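Local coordinates for protein sugar kinase (Agrobacterium tumefaciens, PDB 2RBC) that probably phosphorylates a sugar or related carbohydrate with ATP, as a putative ribokinase-like member of the pfkB kinase family, at residues 31-36 and 159-164. Sequence-based numbering, arbitrary orientation.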
ATOM      1  N   HIS A  31       2.089   1.558  33.720  1.00 24.38           N
ATOM      2  CA  HIS A  31       2.768   0.973  32.612  1.00 24.44           C
ATOM      3  C   HIS A  31       2.070  -0.314  32.175  1.00 23.74           C
ATOM      4  O   HIS A  31       1.947  -1.254  32.949  1.00 24.59           O
ATOM      5  CB  HIS A  31       4.206   0.683  33.004  1.00 24.76           C
ATOM      6  CG  HIS A  31       5.105   0.475  31.833  1.00 27.54           C
ATOM      7  ND1 HIS A  31       6.470   0.344  31.963  1.00 29.24           N
ATOM      8  CD2 HIS A  31       4.844   0.413  30.501  1.00 29.70           C
ATOM      9  CE1 HIS A  31       7.002   0.178  30.757  1.00 31.11           C
ATOM     10  NE2 HIS A  31       6.033   0.201  29.858  1.00 27.20           N
ATOM     11  N   VAL A  32       1.591  -0.324  30.929  1.00 22.80           N
ATOM     12  CA  VAL A  32       0.865  -1.452  30.341  1.00 21.16           C
ATOM     13  C   VAL A  32       1.715  -2.041  29.192  1.00 21.12           C
ATOM     14  O   VAL A  32       2.145  -1.300  28.316  1.00 21.91           O
ATOM     15  CB  VAL A  32      -0.495  -1.008  29.783  1.00 20.24           C
ATOM     16  CG1 VAL A  32      -1.226  -2.186  29.198  1.00 19.46           C
ATOM     17  CG2 VAL A  32      -1.360  -0.311  30.858  1.00 22.28           C
ATOM     18  N   LEU A  33       1.970  -3.345  29.244  1.00 20.93           N
ATOM     19  CA  LEU A  33       2.500  -4.138  28.148  1.00 20.44           C
ATOM     20  C   LEU A  33       1.401  -4.577  27.217  1.00 21.93           C
ATOM     21  O   LEU A  33       0.481  -5.278  27.620  1.00 21.48           O
ATOM     22  CB  LEU A  33       3.186  -5.404  28.643  1.00 20.31           C
ATOM     23  CG  LEU A  33       3.817  -6.341  27.587  1.00 20.52           C
ATOM     24  CD1 LEU A  33       4.928  -5.634  26.697  1.00 20.97           C
ATOM     25  CD2 LEU A  33       4.374  -7.593  28.249  1.00 20.70           C
ATOM     26  N   CYS A  34       1.532  -4.201  25.959  1.00 21.97           N
ATOM     27  CA  CYS A  34       0.627  -4.684  24.896  1.00 22.10           C
ATOM     28  C   CYS A  34       1.393  -5.666  24.044  1.00 21.51           C
ATOM     29  O   CYS A  34       2.555  -5.462  23.756  1.00 20.96           O
ATOM     30  CB  CYS A  34       0.121  -3.520  24.064  1.00 21.33           C
ATOM     31  SG  CYS A  34      -0.754  -2.325  25.082  1.00 25.27           S
ATOM     32  N   VAL A  35       0.744  -6.757  23.654  1.00 21.45           N
ATOM     33  CA  VAL A  35       1.378  -7.795  22.851  1.00 21.08           C
ATOM     34  C   VAL A  35       0.524  -8.141  21.638  1.00 21.47           C
ATOM     35  O   VAL A  35      -0.676  -8.415  21.781  1.00 21.73           O
ATOM     36  CB  VAL A  35       1.550  -9.081  23.652  1.00 22.07           C
ATOM     37  CG1 VAL A  35       2.241 -10.160  22.812  1.00 19.45           C
ATOM     38  CG2 VAL A  35       2.306  -8.792  24.988  1.00 20.97           C
ATOM     39  N   GLY A  36       1.147  -8.102  20.461  1.00 21.45           N
ATOM     40  CA  GLY A  36       0.524  -8.565  19.224  1.00 21.28           C
ATOM     41  C   GLY A  36       0.865  -7.857  17.931  1.00 20.90           C
ATOM     42  O   GLY A  36       2.009  -7.623  17.616  1.00 20.92           O
ATOM     43  N   ASP A 159       2.343  -2.919  35.105  1.00 24.57           N
ATOM     44  CA  ASP A 159       1.218  -2.839  36.034  1.00 22.90           C
ATOM     45  C   ASP A 159       0.052  -3.670  35.511  1.00 22.55           C
ATOM     46  O   ASP A 159      -0.782  -4.105  36.288  1.00 22.00           O
ATOM     47  CB  ASP A 159       0.816  -1.383  36.221  1.00 21.86           C
ATOM     48  CG  ASP A 159       1.900  -0.577  36.910  1.00 22.01           C
ATOM     49  OD1 ASP A 159       2.259  -0.971  38.026  1.00 20.10           O
ATOM     50  OD2 ASP A 159       2.382   0.432  36.385  1.00 20.67           O
ATOM     51  N   ALA A 160      -0.031  -3.838  34.189  1.00 21.84           N
ATOM     52  CA  ALA A 160      -0.998  -4.734  33.551  1.00 21.37           C
ATOM     53  C   ALA A 160      -0.445  -5.157  32.219  1.00 21.20           C
ATOM     54  O   ALA A 160       0.499  -4.546  31.730  1.00 21.39           O
ATOM     55  CB  ALA A 160      -2.392  -4.059  33.327  1.00 20.86           C
ATOM     56  N   VAL A 161      -1.034  -6.212  31.634  1.00 20.49           N
ATOM     57  CA  VAL A 161      -0.691  -6.652  30.284  1.00 20.91           C
ATOM     58  C   VAL A 161      -1.973  -6.815  29.486  1.00 20.87           C
ATOM     59  O   VAL A 161      -3.041  -7.125  30.035  1.00 20.08           O
ATOM     60  CB  VAL A 161       0.130  -7.965  30.247  1.00 20.26           C
ATOM     61  CG1 VAL A 161       1.361  -7.849  31.113  1.00 18.15           C
ATOM     62  CG2 VAL A 161      -0.695  -9.179  30.626  1.00 19.94           C
ATOM     63  N   LEU A 162      -1.859  -6.514  28.200  1.00 21.66           N
ATOM     64  CA  LEU A 162      -2.955  -6.670  27.253  1.00 21.76           C
ATOM     65  C   LEU A 162      -2.443  -7.433  26.051  1.00 22.56           C
ATOM     66  O   LEU A 162      -1.379  -7.099  25.502  1.00 23.76           O
ATOM     67  CB  LEU A 162      -3.481  -5.294  26.828  1.00 21.95           C
ATOM     68  CG  LEU A 162      -4.557  -5.250  25.740  1.00 22.15           C
ATOM     69  CD1 LEU A 162      -5.813  -6.041  26.087  1.00 22.53           C
ATOM     70  CD2 LEU A 162      -4.816  -3.790  25.315  1.00 22.15           C
ATOM     71  N   VAL A 163      -3.153  -8.484  25.631  1.00 22.88           N
ATOM     72  CA  VAL A 163      -2.677  -9.286  24.501  1.00 21.89           C
ATOM     73  C   VAL A 163      -3.802  -9.419  23.487  1.00 22.17           C
ATOM     74  O   VAL A 163      -4.957  -9.512  23.874  1.00 21.31           O
ATOM     75  CB  VAL A 163      -2.153 -10.715  24.902  1.00 22.37           C
ATOM     76  CG1 VAL A 163      -1.038 -10.643  26.070  1.00 20.35           C
ATOM     77  CG2 VAL A 163      -3.314 -11.673  25.239  1.00 23.42           C
ATOM     78  N   ASP A 164      -3.436  -9.402  22.196  1.00 22.83           N
ATOM     79  CA  ASP A 164      -4.364  -9.719  21.090  1.00 22.75           C
ATOM     80  C   ASP A 164      -4.212 -11.168  20.606  1.00 23.19           C
ATOM     81  O   ASP A 164      -3.445 -11.926  21.177  1.00 24.50           O
ATOM     82  CB  ASP A 164      -4.267  -8.657  19.965  1.00 23.61           C
ATOM     83  CG  ASP A 164      -3.028  -8.751  19.123  1.00 21.62           C
ATOM     84  OD1 ASP A 164      -2.406  -9.831  19.080  1.00 22.55           O
ATOM     85  OD2 ASP A 164      -2.646  -7.714  18.478  1.00 23.89           O
TER
HETATM   86  O   HOH W   1      -2.489  -6.100  22.749  1.00 39.00           O
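Asp159 meets His31 twice. Its carboxylate accepts the backbone N-H of His31 almost in line (His31 N to Asp159 OD2 2.9 Å, 176°), using the lone pair of OD2 directed away from OD1, while Asp159 N donates to His31 O at 2.8 Å. The torsion that sets CG beside the backbone N (chi1 -66°) brings the short acid back to the strand start, where it can stand in for a backbone acceptor. Ala160 receives Leu33 N on its O, and its small methyl suits the face shared with Val32, under helix 274-287. Val161 turns to the other face, where its CG1 lies 3.9 Å from Leu33 CB; the two side chains lie side by side, and the beta-branched valine packs on Val174 and Ala178 of helix 168-180. The strands are parallel neighbours in the central sheet of the ribokinase-like alpha/beta fold, with helices covering both faces. Leu162 grips the partner strand with both backbone groups: its N donates to Leu33 O (2.7 Å) and its O accepts Val35 N (2.8 Å). Its longer side chain reaches Ala72 and His279 on the face of Cys34. Val163 sets CG1 3.9 Å from Val35 CB, its branched apolar side chain also meeting Ala171 and Leu175 of helix 168-180. Asp164 N closes the ladder on Val35 O, and its carboxylate, bonded to Ala37 N and Arg166 N, passes OD1 within 3.2 Å of Gly36 CA, an approach open to a glycine without side chain.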